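Local structure of methyl transferase from Methanosarcina acetivorans (Methanosarcina acetivorans, 6MRO) at residues 21-24 and 25-29; 152-155 and 156-159. The protein binds S-adenosyl-L-homocysteine and calcium ions and probably acts as an S-adenosylmethionine-dependent methyltransferase. The protein carries 1 engineered substitution. All blocks are in the same frame, centred on the assembly; numbering follows the deposited sequence.

Contact 1 of 2, residues 21-24 and 25-29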
loop_
_atom_site.group_PDB
_atom_site.type_symbol
_atom_site.label_atom_id
_atom_site.label_comp_id
_atom_site.label_asym_id
_atom_site.label_seq_id
_atom_site.Cartn_x
_atom_site.Cartn_y
_atom_site.Cartn_z
ATOM N N ALA A 21 1.506 -1.580 11.239
ATOM C CA ALA A 21 0.590 -2.632 10.797
ATOM C C ALA A 21 1.288 -3.612 9.864
ATOM O O ALA A 21 1.034 -4.821 9.916
ATOM C CB ALA A 21 -0.638 -2.021 10.119
ATOM N N PHE A 22 2.192 -3.115 9.012
ATOM C CA PHE A 22 2.909 -4.014 8.115
ATOM C C PHE A 22 4.064 -4.724 8.818
ATOM O O PHE A 22 4.341 -5.889 8.508
ATOM C CB PHE A 22 3.374 -3.232 6.885
ATOM C CG PHE A 22 2.245 -2.899 5.938
ATOM C CD1 PHE A 22 1.706 -3.872 5.107
ATOM C CD2 PHE A 22 1.711 -1.626 5.893
ATOM C CE1 PHE A 22 0.643 -3.573 4.253
ATOM C CE2 PHE A 22 0.641 -1.321 5.040
ATOM C CZ PHE A 22 0.114 -2.291 4.227
ATOM N N GLN A 23 4.736 -4.059 9.765
ATOM C CA GLN A 23 5.723 -4.755 10.590
ATOM C C GLN A 23 5.082 -5.917 11.337
ATOM O O GLN A 23 5.687 -6.990 11.482
ATOM C CB GLN A 23 6.361 -3.789 11.590
ATOM C CG GLN A 23 7.121 -4.480 12.726
ATOM C CD GLN A 23 8.358 -5.223 12.241
ATOM O OE1 GLN A 23 9.034 -4.779 11.307
ATOM N NE2 GLN A 23 8.661 -6.359 12.871
ATOM N N ALA A 24 3.837 -5.735 11.775
ATOM C CA ALA A 24 3.152 -6.771 12.538
ATOM C C ALA A 24 2.782 -7.958 11.658
ATOM O O ALA A 24 2.680 -9.088 12.154
ATOM C CB ALA A 24 1.904 -6.181 13.202
ATOM N N LEU A 25 2.575 -7.717 10.358
ATOM C CA LEU A 25 2.315 -8.810 9.424
ATOM C C LEU A 25 3.540 -9.691 9.265
ATOM O O LEU A 25 3.415 -10.891 9.000
ATOM C CB LEU A 25 1.890 -8.261 8.057
ATOM C CG LEU A 25 0.514 -7.596 7.981
ATOM C CD1 LEU A 25 0.303 -6.954 6.600
ATOM C CD2 LEU A 25 -0.560 -8.648 8.270
ATOM N N ILE A 26 4.728 -9.118 9.420
ATOM C CA ILE A 26 5.925 -9.944 9.451
ATOM C C ILE A 26 5.976 -10.738 10.750
ATOM O O ILE A 26 6.192 -11.957 10.742
ATOM C CB ILE A 26 7.182 -9.079 9.248
ATOM C CG1 ILE A 26 7.133 -8.441 7.856
ATOM C CG2 ILE A 26 8.439 -9.930 9.376
ATOM C CD1 ILE A 26 7.543 -9.390 6.743
ATOM N N GLU A 27 5.742 -10.059 11.879
ATOM C CA GLU A 27 5.791 -10.722 13.177
ATOM C C GLU A 27 4.783 -11.854 13.280
ATOM O O GLU A 27 5.033 -12.838 13.979
ATOM C CB GLU A 27 5.534 -9.713 14.299
ATOM C CG GLU A 27 6.471 -8.528 14.291
ATOM C CD GLU A 27 7.779 -8.826 14.989
ATOM O OE1 GLU A 27 7.864 -9.880 15.658
ATOM O OE2 GLU A 27 8.720 -8.011 14.866
ATOM N N SER A 28 3.631 -11.726 12.624
ATOM C CA SER A 28 2.574 -12.719 12.787
ATOM C C SER A 28 2.717 -13.894 11.835
ATOM O O SER A 28 1.923 -14.834 11.922
ATOM C CB SER A 28 1.190 -12.077 12.595
ATOM O OG SER A 28 1.006 -11.689 11.233
ATOM N N GLY A 29 3.711 -13.877 10.949
ATOM C CA GLY A 29 3.863 -14.925 9.958
ATOM C C GLY A 29 2.959 -14.788 8.753
ATOM O O GLY A 29 2.898 -15.714 7.933
#
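Gln-23 and Glu-27, one helical turn apart, meet through their polar ends: NE2 of Gln-23 lies 2.6 Å from OE2 of Glu-27. Short as it is, the hydrogen bond is weak, bent to 121° at the hydrogen, and the amide and carboxylate planes are turned 53° against each other. Both chains fold to make it. Gln-23 starts with CG anti to the backbone N (chi1 165°) and bends at chi2, while Glu-27, also bent at chi2, brings its CG within 3.3 Å of the Gln-23 carbonyl O.

The backbone acceptors of this last stretch of helix are taken in turn. Gln-23 O receives the N-H of Glu-27 at 3.1 Å and also a weak bond from Ile-26 N. Phe-22 O has two weak donors, Leu-25 N and Ile-26 N, and Leu-25 N is shared with Ala-21 O, again weakly. Ala-24 O accepts Ser-28 N at 2.8 Å. The hydroxyl of Ser-28 has its hydrogen-bond partner beyond the turn, in Glu-30.

On the buried side Phe-22 and Leu-25 run side by side, CD1 of the ring 3.7 Å from CD1 of the leucine. Both reach Phe-135 of strand 132-139, and Phe-22 also touches Ser-106, a residue of the S-adenosyl-L-homocysteine site.

Gly-29 finishes the helix: its N-H returns to Ile-26 O at 3.1 Å, one of two bonds back into the last turn that, with the positive phi, make a Schellman motif, here ending helix 20-27 before strand 35-39 of the Rossmann-like methyltransferase fold.

Contact 2 of 2, residues 152-155 and 156-159. With CA (calcium ion), chain D.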
loop_
_atom_site.group_PDB
_atom_site.type_symbol
_atom_site.label_atom_id
_atom_site.label_comp_id
_atom_site.label_asym_id
_atom_site.label_seq_id
_atom_site.Cartn_x
_atom_site.Cartn_y
_atom_site.Cartn_z
ATOM N N ARG A 152 -12.611 8.609 4.631
ATOM C CA ARG A 152 -12.115 7.474 5.394
ATOM C C ARG A 152 -12.956 6.262 5.015
ATOM O O ARG A 152 -14.125 6.394 4.641
ATOM C CB ARG A 152 -12.166 7.713 6.917
ATOM C CG ARG A 152 -11.440 8.985 7.395
ATOM C CD ARG A 152 -11.095 8.918 8.892
ATOM N NE ARG A 152 -12.282 8.809 9.749
ATOM C CZ ARG A 152 -13.044 9.832 10.125
ATOM N NH1 ARG A 152 -12.757 11.067 9.724
ATOM N NH2 ARG A 152 -14.099 9.620 10.901
ATOM N N ALA A 153 -12.360 5.082 5.097
ATOM C CA ALA A 153 -12.991 3.883 4.565
ATOM C C ALA A 153 -13.675 3.119 5.693
ATOM O O ALA A 153 -13.070 2.866 6.738
ATOM C CB ALA A 153 -11.968 3.002 3.847
ATOM N N SER A 154 -14.947 2.787 5.491
ATOM C CA SER A 154 -15.662 1.943 6.436
ATOM C C SER A 154 -15.466 0.483 6.051
ATOM O O SER A 154 -14.990 0.171 4.962
ATOM C CB SER A 154 -17.146 2.283 6.448
ATOM O OG SER A 154 -17.723 1.925 5.207
ATOM N N LYS A 155 -15.828 -0.424 6.960
ATOM C CA LYS A 155 -15.747 -1.837 6.609
ATOM C C LYS A 155 -16.686 -2.157 5.456
ATOM O O LYS A 155 -16.342 -2.941 4.562
ATOM C CB LYS A 155 -16.058 -2.710 7.823
ATOM C CG LYS A 155 -15.124 -2.464 8.984
ATOM C CD LYS A 155 -15.552 -3.234 10.218
ATOM C CE LYS A 155 -14.519 -4.267 10.591
ATOM N NZ LYS A 155 -14.286 -4.247 12.059
ATOM N N ALA A 156 -17.862 -1.527 5.442
ATOM C CA ALA A 156 -18.809 -1.748 4.355
ATOM C C ALA A 156 -18.225 -1.289 3.027
ATOM O O ALA A 156 -18.342 -1.980 2.010
ATOM C CB ALA A 156 -20.124 -1.025 4.648
ATOM N N GLU A 157 -17.603 -0.109 3.016
ATOM C CA GLU A 157 -16.969 0.381 1.798
ATOM C C GLU A 157 -15.840 -0.542 1.356
ATOM O O GLU A 157 -15.711 -0.841 0.163
ATOM C CB GLU A 157 -16.458 1.814 2.015
ATOM C CG GLU A 157 -17.593 2.804 2.286
ATOM C CD GLU A 157 -17.143 4.093 2.985
ATOM O OE1 GLU A 157 -17.930 5.065 3.005
ATOM O OE2 GLU A 157 -16.018 4.128 3.510
ATOM N N ILE A 158 -15.049 -1.042 2.306
ATOM C CA ILE A 158 -13.964 -1.963 1.974
ATOM C C ILE A 158 -14.526 -3.264 1.416
ATOM O O ILE A 158 -14.085 -3.759 0.366
ATOM C CB ILE A 158 -13.077 -2.204 3.210
ATOM C CG1 ILE A 158 -12.313 -0.920 3.553
ATOM C CG2 ILE A 158 -12.077 -3.348 2.970
ATOM C CD1 ILE A 158 -11.564 -0.985 4.867
ATOM N N GLU A 159 -15.553 -3.779 2.084
ATOM C CA GLU A 159 -16.197 -5.019 1.671
ATOM C C GLU A 159 -16.820 -4.876 0.288
ATOM O O GLU A 159 -16.675 -5.756 -0.561
ATOM C CB GLU A 159 -17.263 -5.432 2.686
ATOM C CG GLU A 159 -16.704 -6.040 3.962
ATOM C CD GLU A 159 -17.791 -6.511 4.909
ATOM O OE1 GLU A 159 -18.337 -7.613 4.688
ATOM O OE2 GLU A 159 -18.100 -5.779 5.873
HETATM CA CA CA D . -16.284 6.857 4.036
HETATM O O HOH W 1 -15.624 9.073 4.575
HETATM O O HOH W 2 -15.105 7.055 1.881
#
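Ser-154 and Glu-157 hold each other by two reciprocal hydrogen bonds. The backbone N of Glu-157 gives to Ser-154 OG at 3.0 Å, nearly straight at 165°; in return Ser-154 N gives to Glu-157 OE2 at 2.6 Å, coming in from above the carboxylate plane. Ser-154 OG sits between its backbone N and carbonyl carbon (chi1 67°), which turns it toward the first turn of the helix. Regular helix bonds follow, Ile-158 N to Ser-154 O and Glu-159 N to Lys-155 O.

Metal bonds use the same carboxylate. Glu-157 is bidentate on the calcium ion, through OE1 at 2.6 Å and OE2 at 2.8 Å, and the carbonyl O of Arg-152 binds at 2.3 Å. Two waters also coordinate it, one of them accepting from Arg-152 N, and Asp-141 and Glu-146 complete the site. OE2 thus serves both metal and cap, which would probably help fix the carboxylate's rotation.

Apolar contact is slight: Ala-153 CB rests 3.9 Å from CG1 of Ile-158, both against Cys-138 of strand 132-139.

Replacing Ser-154 by an alanine would probably leave Glu-157 N without its capping acceptor and loosen the helix start beside the metal.

Ser-154 as N-cap and Glu-157 three residues on make a classic capping box, here built into a calcium site at the start of helix 155-162.

In the fold
Both contacts are local and only partly buried, yet they sit at contrary ends of their helices: contact 1 finishes helix 20-27, contact 2 starts helix 155-162. Their centres are 22 Å apart and they do not touch. Each packs apolar side chains on strand 132-139, contact 1 through Ala-21, Phe-22 and Leu-25, contact 2 through Ala-153 and Ile-158; contact 1 also reaches strand 100-106 and helix 45-51, contact 2 strands 167-177 and 184-193. The polar work differs with place. Close to the S-adenosyl-L-homocysteine site, residues 21-29 end their helix with backbone bonds and a glycine, plus one weak amide-carboxylate bond on the surface; residues 152-159, farther from that ligand, add a bound metal and a side-chain cap.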